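PDB 7DP2: nitroreductase family protein from Sphingopyxis sp., which probably reduces nitro groups of dinitroaniline herbicides, using bound flavin mononucleotide as cofactor and NADPH as the source of electrons. Local coordinates for residues D68-R73 and G182-A187; Y85-R90 and P174-A179; L138-S143 and A152-W157. The protein carries 1 engineered substitution. One frame throughout, in Å; residues are numbered along the deposited sequence.

Contact 1 of 3, residues D68-R73 and G182-A187; sequences DAVAAR and GATVRA
T184 reaches across to three residues of the facing helix, one with its hydroxyl and two with its methyl. OG1 lies against the aliphatic part of R73, 3.2 Å from R73 CD, while the guanidinium carries on past it. T184 CG2 stands 3.9 Å from A69 CB and equally far from V70 CG2. With chi1 at -65°, CG2 is anti to the backbone N and goes to A69 and V70, while OG1 is sent to the R73 chain and the Q82 amide oxygen. V70 adds the apolar part of the contact: its CG2 also meets V185 CG2 at 3.8 Å. No hydrogen bond crosses between 68-73 and 182-187; T184 OG1 is instead bonded to Q82 OE1, in the loop after helix 60-74. Putting a glycine at T184 would probably leave Q82 OE1 without this hydroxyl mate and open a gap facing A69 and V70. The short axes approach to 9.5 Å and run nearly antiparallel, at 156°. Y181, just ahead of helix 182-189, touches both V70 and R73, and V185 packs through CG1 on F139 of strand 136-143, so helix 182-189 lies between helix 60-74 and that strand.

Contact 2 of 3, residues Y85-R90 and P174-A179; sequences YDIFPR and PQECWA. Engineered in segment 85-90: F88 (natural residue Tyr). With FMN (flavin mononucleotide), chain C.
E176 holds the flavin with its backbone and meets I87 with its side chain. E176 N lies 2.9 Å from FMN N5, with an N-H...N angle of 156°. C177 N follows, 3.2 Å from FMN O4 in a more bent bond. The E176 chain passes along the flavin edge, its CG 3.5 Å from FMN C6, then lifts its carboxylate out of the flavin plane on the C7M side. I87 lies alongside this chain, pointing the other way: its CG2 touches E176 OE1 at 3.5 Å, and its CD1 comes as close to E176 O. I87 CG2 also sits over the centre of the F88 ring, an engineered phenylalanine replacing the natural tyrosine. The Y85 ring stands nearly upright to the E176 carboxylate, the planes 75° apart; its CE2 packs on A179 CB at 3.8 Å, and its OH, near E176 CG, is hydrogen-bonded to F198 O. Q150 of the second subunit bonds to I87 O, placing this part of the pocket at the dimer interface. Residues 174-175 end strand 171-175, outermost in this chain's sheet and beside strand 195-204; beyond it, E176 and A179 receive the loop 85-90, which lies between helices 60-74 and 94-111.

Contact 3 of 3, residues L138-S143 and A152-W157; sequences LFLHCS and ADMGMW. With FMN (flavin mononucleotide), chain D.
M154 and W157, one helical turn apart, are the two bumps that helix 148-167 presses onto strand 136-143, here in the alpha-plus-beta fold of the FMN-dependent nitroreductases, where this helix packs against the antiparallel sheet. The strand offers alternate residues: L138, L140 and C142 direct their side chains to the helix, while H141 points to the other side, where Q195 and T56 hold its two ring nitrogens. L140 stands between the two bumps, its CD1 being 3.9 Å from M154 SD and 4.0 Å from W157 CZ3. M154 fills the hollow between L140 and C142, its sulfur lying close to both side chains and near the H141 carbonyl. W157 fills the next hollow along, between L138 and L140. Its CG is anti to the backbone N, chi1 176°, which carries the six-membered ring out to the strand, where CH2 meets L138 CD2 at 3.9 Å. W53 stacks on the same indole, adding a flat wall to its pocket. Strand and helix run nearly antiparallel, at 151° between the short axes. All six of the residues that touch are buried. Behind them the helix looks to the second subunit, whose G155 packs on M156, and to the flavin held largely by that subunit: M156 SD is 3.7 Å from FMN C8M. On the strand side, M154 bends at chi3, -65°, and its CE ends 3.7 Å from C142 SG.

The contacts nest along the chain: contact 3 lies within the loop closed by contact 2, and that within the loop closed by contact 1. The centres of contacts 1 and 2 are about 15 Å apart. Those of contacts 2 and 3 are about 14 Å apart, and those of contacts 1 and 3 about 20 Å. F139 joins them, packing on V185 of contact 1 and meeting the W178 ring of contact 2 edge-to-face. Contacts 2 and 3 reach the same four-stranded antiparallel sheet, and both touch the second subunit. Each borders a different FMN: contact 2 bonds one flavin, while contact 3 touches the other, which E176 of the second subunit bonds. One chain thus contributes to both flavin pockets of the dimer.

Contact 1 of 3, residues D68-R73 and G182-A187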
loop_
_atom_site.group_PDB
_atom_site.type_symbol
_atom_site.label_atom_id
_atom_site.label_comp_id
_atom_site.label_asym_id
_atom_site.label_seq_id
_atom_site.Cartn_x
_atom_site.Cartn_y
_atom_site.Cartn_z
ATOM N N ASP A 68 13.037 16.645 -18.929
ATOM C CA ASP A 68 13.714 17.898 -19.229
ATOM C C ASP A 68 13.265 19.010 -18.302
ATOM O O ASP A 68 14.072 19.834 -17.854
ATOM C CB ASP A 68 13.453 18.306 -20.672
ATOM C CG ASP A 68 13.995 17.303 -21.655
ATOM O OD1 ASP A 68 14.734 16.393 -21.216
ATOM O OD2 ASP A 68 13.681 17.419 -22.861
ATOM N N ALA A 69 11.962 19.035 -18.023
ATOM C CA ALA A 69 11.403 20.150 -17.278
ATOM C C ALA A 69 11.903 20.089 -15.860
ATOM O O ALA A 69 12.218 21.116 -15.254
ATOM C CB ALA A 69 9.902 20.132 -17.327
ATOM N N VAL A 70 12.001 18.867 -15.357
ATOM C CA VAL A 70 12.504 18.601 -14.021
ATOM C C VAL A 70 14.025 18.767 -13.976
ATOM O O VAL A 70 14.572 19.263 -12.991
ATOM C CB VAL A 70 12.075 17.183 -13.538
ATOM C CG1 VAL A 70 12.984 16.643 -12.442
ATOM C CG2 VAL A 70 10.637 17.221 -13.063
ATOM N N ALA A 71 14.696 18.345 -15.041
ATOM C CA ALA A 71 16.132 18.544 -15.156
ATOM C C ALA A 71 16.471 20.017 -15.035
ATOM O O ALA A 71 17.489 20.369 -14.452
ATOM C CB ALA A 71 16.650 17.987 -16.472
ATOM N N ALA A 72 15.601 20.861 -15.590
ATOM C CA ALA A 72 15.762 22.312 -15.529
ATOM C C ALA A 72 15.645 22.862 -14.102
ATOM O O ALA A 72 16.108 23.960 -13.817
ATOM C CB ALA A 72 14.749 22.982 -16.437
ATOM N N ARG A 73 14.988 22.120 -13.221
ATOM C CA ARG A 73 14.941 22.530 -11.826
ATOM C C ARG A 73 16.085 21.904 -11.054
ATOM O O ARG A 73 16.500 22.410 -10.017
ATOM C CB ARG A 73 13.614 22.167 -11.166
ATOM C CG ARG A 73 12.405 22.734 -11.852
ATOM C CD ARG A 73 11.556 23.493 -10.841
ATOM N NE ARG A 73 11.791 24.922 -10.916
ATOM C CZ ARG A 73 11.557 25.774 -9.930
ATOM N NH1 ARG A 73 11.079 25.346 -8.779
ATOM N NH2 ARG A 73 11.812 27.061 -10.097
ATOM N N GLY A 182 6.979 18.198 -7.352
ATOM C CA GLY A 182 5.586 17.923 -7.660
ATOM C C GLY A 182 4.920 18.907 -8.605
ATOM O O GLY A 182 4.312 18.499 -9.584
ATOM N N ALA A 183 5.090 20.202 -8.353
ATOM C CA ALA A 183 4.452 21.236 -9.163
ATOM C C ALA A 183 4.900 21.205 -10.610
ATOM O O ALA A 183 4.084 21.358 -11.520
ATOM C CB ALA A 183 4.712 22.599 -8.575
ATOM N N THR A 184 6.205 21.065 -10.820
ATOM C CA THR A 184 6.748 20.959 -12.172
ATOM C C THR A 184 6.182 19.725 -12.877
ATOM O O THR A 184 5.797 19.765 -14.056
ATOM C CB THR A 184 8.287 20.849 -12.186
ATOM O OG1 THR A 184 8.872 22.053 -11.684
ATOM C CG2 THR A 184 8.777 20.611 -13.597
ATOM N N VAL A 185 6.137 18.621 -12.152
ATOM C CA VAL A 185 5.672 17.404 -12.765
ATOM C C VAL A 185 4.194 17.534 -13.102
ATOM O O VAL A 185 3.774 17.203 -14.211
ATOM C CB VAL A 185 5.893 16.204 -11.858
ATOM C CG1 VAL A 185 5.487 14.929 -12.572
ATOM C CG2 VAL A 185 7.343 16.152 -11.427
ATOM N N ARG A 186 3.428 18.069 -12.153
ATOM C CA ARG A 186 1.994 18.227 -12.326
ATOM C C ARG A 186 1.723 19.159 -13.495
ATOM O O ARG A 186 0.815 18.925 -14.291
ATOM C CB ARG A 186 1.351 18.753 -11.034
ATOM C CG ARG A 186 0.812 17.637 -10.123
ATOM C CD ARG A 186 0.814 18.008 -8.632
ATOM N NE ARG A 186 0.266 19.336 -8.407
ATOM C CZ ARG A 186 0.850 20.264 -7.661
ATOM N NH1 ARG A 186 1.995 20.000 -7.046
ATOM N NH2 ARG A 186 0.280 21.452 -7.521
ATOM N N ALA A 187 2.541 20.201 -13.611
ATOM C CA ALA A 187 2.417 21.151 -14.710
ATOM C C ALA A 187 2.628 20.486 -16.057
ATOM O O ALA A 187 1.823 20.650 -16.972
ATOM C CB ALA A 187 3.397 22.292 -14.539
#

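Contact 2 of 3, residues Y85-R90 and P174-A179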
loop_
_atom_site.group_PDB
_atom_site.type_symbol
_atom_site.label_atom_id
_atom_site.label_comp_id
_atom_site.label_asym_id
_atom_site.label_seq_id
_atom_site.Cartn_x
_atom_site.Cartn_y
_atom_site.Cartn_z
ATOM N N TYR A 85 5.300 17.173 -0.238
ATOM C CA TYR A 85 5.120 16.756 1.154
ATOM C C TYR A 85 6.490 16.306 1.651
ATOM O O TYR A 85 7.456 16.289 0.878
ATOM C CB TYR A 85 4.100 15.602 1.278
ATOM C CG TYR A 85 4.487 14.392 0.440
ATOM C CD1 TYR A 85 5.329 13.405 0.946
ATOM C CD2 TYR A 85 4.038 14.254 -0.872
ATOM C CE1 TYR A 85 5.701 12.311 0.167
ATOM C CE2 TYR A 85 4.410 13.160 -1.664
ATOM C CZ TYR A 85 5.237 12.193 -1.140
ATOM O OH TYR A 85 5.610 11.112 -1.924
ATOM N N ASP A 86 6.570 15.889 2.912
ATOM C CA ASP A 86 7.827 15.387 3.451
ATOM C C ASP A 86 7.971 13.909 3.163
ATOM O O ASP A 86 7.227 13.067 3.695
ATOM C CB ASP A 86 7.925 15.620 4.951
ATOM C CG ASP A 86 8.174 17.060 5.298
ATOM O OD1 ASP A 86 9.285 17.563 5.026
ATOM O OD2 ASP A 86 7.248 17.697 5.830
ATOM N N ILE A 87 8.916 13.608 2.279
ATOM C CA ILE A 87 9.143 12.247 1.835
ATOM C C ILE A 87 9.466 11.412 3.066
ATOM O O ILE A 87 8.819 10.409 3.361
ATOM C CB ILE A 87 10.272 12.175 0.784
ATOM C CG1 ILE A 87 9.793 12.812 -0.529
ATOM C CG2 ILE A 87 10.706 10.728 0.561
ATOM C CD1 ILE A 87 10.881 13.070 -1.572
ATOM N N PHE A 88 10.486 11.835 3.790
ATOM C CA PHE A 88 10.797 11.212 5.051
ATOM C C PHE A 88 10.432 12.155 6.174
ATOM O O PHE A 88 10.417 13.371 5.984
ATOM C CB PHE A 88 12.266 10.805 5.090
ATOM C CG PHE A 88 12.593 9.735 4.098
ATOM C CD1 PHE A 88 11.772 8.624 3.976
ATOM C CD2 PHE A 88 13.661 9.872 3.236
ATOM C CE1 PHE A 88 12.033 7.637 3.042
ATOM C CE2 PHE A 88 13.931 8.892 2.289
ATOM C CZ PHE A 88 13.112 7.771 2.193
ATOM N N PRO A 89 10.070 11.597 7.333
ATOM C CA PRO A 89 9.780 12.438 8.505
ATOM C C PRO A 89 11.036 13.190 8.968
ATOM O O PRO A 89 12.049 12.564 9.271
ATOM C CB PRO A 89 9.307 11.432 9.566
ATOM C CG PRO A 89 8.882 10.201 8.744
ATOM C CD PRO A 89 9.807 10.168 7.574
ATOM N N ARG A 90 10.976 14.518 8.942
ATOM C CA ARG A 90 12.001 15.363 9.542
ATOM C C ARG A 90 12.389 14.880 10.923
ATOM O O ARG A 90 11.524 14.659 11.771
ATOM C CB ARG A 90 11.530 16.810 9.613
ATOM C CG ARG A 90 11.052 17.375 8.297
ATOM C CD ARG A 90 10.279 18.665 8.523
ATOM N NE ARG A 90 9.630 19.124 7.299
ATOM C CZ ARG A 90 10.068 20.158 6.582
ATOM N NH1 ARG A 90 9.444 20.515 5.465
ATOM N NH2 ARG A 90 11.133 20.847 6.993
ATOM N N PRO A 174 9.565 1.964 -7.809
ATOM C CA PRO A 174 8.824 3.069 -7.182
ATOM C C PRO A 174 9.767 4.250 -6.916
ATOM O O PRO A 174 10.917 4.049 -6.542
ATOM C CB PRO A 174 8.315 2.476 -5.860
ATOM C CG PRO A 174 8.611 0.984 -5.916
ATOM C CD PRO A 174 9.713 0.794 -6.925
ATOM N N GLN A 175 9.276 5.465 -7.148
ATOM C CA GLN A 175 10.087 6.662 -7.036
ATOM C C GLN A 175 9.350 7.829 -6.397
ATOM O O GLN A 175 8.502 8.451 -7.031
ATOM C CB GLN A 175 10.583 7.092 -8.404
ATOM C CG GLN A 175 11.528 6.143 -9.046
ATOM C CD GLN A 175 12.194 6.767 -10.233
ATOM O OE1 GLN A 175 11.569 6.986 -11.274
ATOM N NE2 GLN A 175 13.474 7.084 -10.084
ATOM N N GLU A 176 9.706 8.143 -5.160
ATOM C CA GLU A 176 9.190 9.317 -4.475
ATOM C C GLU A 176 9.973 10.559 -4.887
ATOM O O GLU A 176 9.591 11.679 -4.555
ATOM C CB GLU A 176 9.284 9.150 -2.964
ATOM C CG GLU A 176 8.060 8.567 -2.321
ATOM C CD GLU A 176 8.364 7.848 -1.006
ATOM O OE1 GLU A 176 9.549 7.683 -0.647
ATOM O OE2 GLU A 176 7.406 7.433 -0.336
ATOM N N CYS A 177 11.059 10.353 -5.619
ATOM C CA CYS A 177 11.971 11.439 -5.928
ATOM C C CYS A 177 11.288 12.547 -6.734
ATOM O O CYS A 177 11.617 13.727 -6.577
ATOM C CB CYS A 177 13.201 10.891 -6.681
ATOM S SG CYS A 177 12.837 10.011 -8.242
ATOM N N TRP A 178 10.300 12.178 -7.544
ATOM C CA TRP A 178 9.609 13.163 -8.367
ATOM C C TRP A 178 8.764 14.103 -7.508
ATOM O O TRP A 178 8.474 15.227 -7.917
ATOM C CB TRP A 178 8.736 12.485 -9.425
ATOM C CG TRP A 178 9.468 11.483 -10.260
ATOM C CD1 TRP A 178 9.562 10.137 -10.029
ATOM C CD2 TRP A 178 10.244 11.746 -11.441
ATOM N NE1 TRP A 178 10.344 9.547 -10.997
ATOM C CE2 TRP A 178 10.768 10.507 -11.877
ATOM C CE3 TRP A 178 10.529 12.901 -12.177
ATOM C CZ2 TRP A 178 11.563 10.393 -13.023
ATOM C CZ3 TRP A 178 11.335 12.789 -13.314
ATOM C CH2 TRP A 178 11.839 11.542 -13.720
ATOM N N ALA A 179 8.387 13.661 -6.309
ATOM C CA ALA A 179 7.650 14.540 -5.389
ATOM C C ALA A 179 8.507 15.745 -4.952
ATOM O O ALA A 179 7.978 16.764 -4.518
ATOM C CB ALA A 179 7.154 13.759 -4.169
HETATM N N1 FMN C . 14.094 3.857 -4.898
HETATM C C2 FMN C . 14.862 4.815 -5.518
HETATM O O2 FMN C . 15.980 4.523 -5.918
HETATM N N3 FMN C . 14.406 6.103 -5.686
HETATM C C4 FMN C . 13.155 6.456 -5.232
HETATM O O4 FMN C . 12.722 7.606 -5.371
HETATM C C4A FMN C . 12.389 5.498 -4.599
HETATM N N5 FMN C . 11.154 5.846 -4.143
HETATM C C5A FMN C . 10.354 4.911 -3.540
HETATM C C6 FMN C . 9.098 5.316 -3.121
HETATM C C7 FMN C . 8.253 4.415 -2.505
HETATM C C7M FMN C . 6.892 4.844 -2.038
HETATM C C8 FMN C . 8.675 3.105 -2.323
HETATM C C8M FMN C . 7.739 2.140 -1.660
HETATM C C9 FMN C . 9.942 2.702 -2.748
HETATM C C9A FMN C . 10.801 3.600 -3.367
HETATM N N10 FMN C . 12.082 3.248 -3.812
HETATM C C10 FMN C . 12.856 4.201 -4.429
HETATM C "C1'" FMN C . 12.676 1.876 -3.695
HETATM C "C2'" FMN C . 12.963 1.460 -2.241
HETATM O "O2'" FMN C . 14.231 1.861 -1.749
HETATM C "C3'" FMN C . 12.844 -0.057 -2.136
HETATM O "O3'" FMN C . 11.478 -0.375 -2.158
HETATM C "C4'" FMN C . 13.427 -0.631 -0.852
HETATM O "O4'" FMN C . 14.771 -0.231 -0.650
HETATM C "C5'" FMN C . 13.376 -2.145 -0.911
HETATM O "O5'" FMN C . 14.181 -2.620 -1.969
HETATM P P FMN C . 13.434 -3.554 -3.044
HETATM O O1P FMN C . 13.110 -4.881 -2.410
HETATM O O2P FMN C . 12.145 -2.881 -3.372
HETATM O O3P FMN C . 14.275 -3.675 -4.282
#

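Contact 3 of 3, residues L138-S143 and A152-W157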
loop_
_atom_site.group_PDB
_atom_site.type_symbol
_atom_site.label_atom_id
_atom_site.label_comp_id
_atom_site.label_asym_id
_atom_site.label_seq_id
_atom_site.Cartn_x
_atom_site.Cartn_y
_atom_site.Cartn_z
ATOM N N LEU A 138 5.087 5.874 -14.666
ATOM C CA LEU A 138 3.754 5.993 -14.091
ATOM C C LEU A 138 3.754 7.037 -12.983
ATOM O O LEU A 138 4.533 6.968 -12.047
ATOM C CB LEU A 138 3.274 4.650 -13.530
ATOM C CG LEU A 138 1.942 4.740 -12.769
ATOM C CD1 LEU A 138 0.776 4.616 -13.678
ATOM C CD2 LEU A 138 1.839 3.731 -11.685
ATOM N N PHE A 139 2.831 7.979 -13.072
ATOM C CA PHE A 139 2.687 8.970 -12.032
ATOM C C PHE A 139 1.392 8.740 -11.257
ATOM O O PHE A 139 0.279 8.910 -11.788
ATOM C CB PHE A 139 2.746 10.370 -12.640
ATOM C CG PHE A 139 4.133 10.770 -13.076
ATOM C CD1 PHE A 139 5.114 11.037 -12.126
ATOM C CD2 PHE A 139 4.468 10.854 -14.424
ATOM C CE1 PHE A 139 6.405 11.401 -12.515
ATOM C CE2 PHE A 139 5.752 11.212 -14.821
ATOM C CZ PHE A 139 6.730 11.481 -13.862
ATOM N N LEU A 140 1.560 8.329 -10.000
ATOM C CA LEU A 140 0.439 8.074 -9.094
ATOM C C LEU A 140 0.115 9.318 -8.298
ATOM O O LEU A 140 0.971 9.891 -7.642
ATOM C CB LEU A 140 0.747 6.900 -8.155
ATOM C CG LEU A 140 -0.172 6.551 -6.970
ATOM C CD1 LEU A 140 -1.642 6.418 -7.391
ATOM C CD2 LEU A 140 0.282 5.249 -6.332
ATOM N N HIS A 141 -1.128 9.754 -8.396
ATOM C CA HIS A 141 -1.572 10.955 -7.710
ATOM C C HIS A 141 -3.008 10.811 -7.232
ATOM O O HIS A 141 -3.678 9.823 -7.550
ATOM C CB HIS A 141 -1.437 12.153 -8.635
ATOM C CG HIS A 141 -2.083 11.953 -9.962
ATOM N ND1 HIS A 141 -3.356 12.382 -10.247
ATOM C CD2 HIS A 141 -1.617 11.378 -11.107
ATOM C CE1 HIS A 141 -3.659 12.086 -11.503
ATOM N NE2 HIS A 141 -2.612 11.478 -12.042
ATOM N N CYS A 142 -3.476 11.781 -6.455
ATOM C CA CYS A 142 -4.872 11.791 -5.996
ATOM C C CYS A 142 -5.291 13.192 -5.629
ATOM O O CYS A 142 -4.485 14.122 -5.684
ATOM C CB CYS A 142 -5.088 10.864 -4.800
ATOM S SG CYS A 142 -4.193 11.343 -3.289
ATOM N N SER A 143 -6.558 13.346 -5.254
ATOM C CA SER A 143 -7.043 14.645 -4.840
ATOM C C SER A 143 -6.439 14.996 -3.490
ATOM O O SER A 143 -6.189 14.110 -2.652
ATOM C CB SER A 143 -8.571 14.683 -4.740
ATOM O OG SER A 143 -9.002 15.941 -4.213
ATOM N N ALA A 152 -2.846 4.991 2.153
ATOM C CA ALA A 152 -2.637 3.554 2.324
ATOM C C ALA A 152 -3.368 2.795 1.196
ATOM O O ALA A 152 -2.831 1.829 0.652
ATOM C CB ALA A 152 -3.088 3.073 3.713
ATOM N N ASP A 153 -4.570 3.232 0.833
ATOM C CA ASP A 153 -5.267 2.629 -0.319
ATOM C C ASP A 153 -4.383 2.635 -1.562
ATOM O O ASP A 153 -4.346 1.661 -2.315
ATOM C CB ASP A 153 -6.574 3.356 -0.691
ATOM C CG ASP A 153 -7.654 3.317 0.394
ATOM O OD1 ASP A 153 -7.684 2.421 1.263
ATOM O OD2 ASP A 153 -8.544 4.192 0.322
ATOM N N MET A 154 -3.732 3.767 -1.799
ATOM C CA MET A 154 -2.847 3.914 -2.953
ATOM C C MET A 154 -1.664 2.935 -2.894
ATOM O O MET A 154 -1.262 2.399 -3.895
ATOM C CB MET A 154 -2.319 5.364 -3.067
ATOM C CG MET A 154 -3.372 6.398 -3.486
ATOM S SD MET A 154 -2.672 7.996 -4.033
ATOM C CE MET A 154 -1.912 8.550 -2.491
ATOM N N GLY A 155 -1.103 2.725 -1.717
ATOM C CA GLY A 155 -0.081 1.705 -1.562
ATOM C C GLY A 155 -0.600 0.351 -2.040
ATOM O O GLY A 155 0.063 -0.359 -2.806
ATOM N N MET A 156 -1.806 0.008 -1.607
ATOM C CA MET A 156 -2.384 -1.290 -1.943
ATOM C C MET A 156 -2.523 -1.468 -3.430
ATOM O O MET A 156 -2.237 -2.531 -3.957
ATOM C CB MET A 156 -3.740 -1.462 -1.280
ATOM C CG MET A 156 -3.627 -1.458 0.204
ATOM S SD MET A 156 -5.231 -1.285 0.980
ATOM C CE MET A 156 -4.772 -0.574 2.572
ATOM N N TRP A 157 -2.951 -0.408 -4.106
ATOM C CA TRP A 157 -3.060 -0.442 -5.558
ATOM C C TRP A 157 -1.662 -0.493 -6.201
ATOM O O TRP A 157 -1.432 -1.218 -7.151
ATOM C CB TRP A 157 -3.848 0.757 -6.075
ATOM C CG TRP A 157 -3.895 0.824 -7.576
ATOM C CD1 TRP A 157 -4.760 0.166 -8.383
ATOM C CD2 TRP A 157 -3.030 1.570 -8.444
ATOM N NE1 TRP A 157 -4.512 0.457 -9.693
ATOM C CE2 TRP A 157 -3.452 1.322 -9.765
ATOM C CE3 TRP A 157 -1.936 2.414 -8.236
ATOM C CZ2 TRP A 157 -2.828 1.889 -10.882
ATOM C CZ3 TRP A 157 -1.318 2.990 -9.347
ATOM C CH2 TRP A 157 -1.756 2.713 -10.650
HETATM N N1 FMN D . -14.893 -3.191 5.311
HETATM C C2 FMN D . -15.742 -3.257 6.383
HETATM O O2 FMN D . -16.781 -3.886 6.229
HETATM N N3 FMN D . -15.428 -2.631 7.582
HETATM C C4 FMN D . -14.242 -1.952 7.710
HETATM O O4 FMN D . -13.947 -1.398 8.769
HETATM C C4A FMN D . -13.386 -1.890 6.618
HETATM N N5 FMN D . -12.205 -1.212 6.685
HETATM C C5A FMN D . -11.353 -1.201 5.600
HETATM C C6 FMN D . -10.157 -0.527 5.735
HETATM C C7 FMN D . -9.280 -0.469 4.678
HETATM C C7M FMN D . -7.995 0.272 4.875
HETATM C C8 FMN D . -9.596 -1.102 3.479
HETATM C C8M FMN D . -8.634 -1.055 2.332
HETATM C C9 FMN D . -10.806 -1.776 3.334
HETATM C C9A FMN D . -11.690 -1.837 4.406
HETATM N N10 FMN D . -12.913 -2.493 4.336
HETATM C C10 FMN D . -13.723 -2.509 5.432
HETATM C "C1'" FMN D . -13.436 -3.241 3.141
HETATM C "C2'" FMN D . -13.772 -2.335 1.968
HETATM O "O2'" FMN D . -15.115 -1.921 2.029
HETATM C "C3'" FMN D . -13.562 -3.135 0.692
HETATM O "O3'" FMN D . -12.198 -3.303 0.465
HETATM C "C4'" FMN D . -14.287 -2.523 -0.499
HETATM O "O4'" FMN D . -15.434 -1.891 -0.002
HETATM C "C5'" FMN D . -14.914 -3.646 -1.280
HETATM O "O5'" FMN D . -13.935 -4.299 -1.998
HETATM P P FMN D . -13.528 -5.814 -1.737
HETATM O O1P FMN D . -14.566 -6.652 -1.104
HETATM O O2P FMN D . -13.249 -6.408 -3.083
HETATM O O3P FMN D . -12.329 -5.813 -0.846
#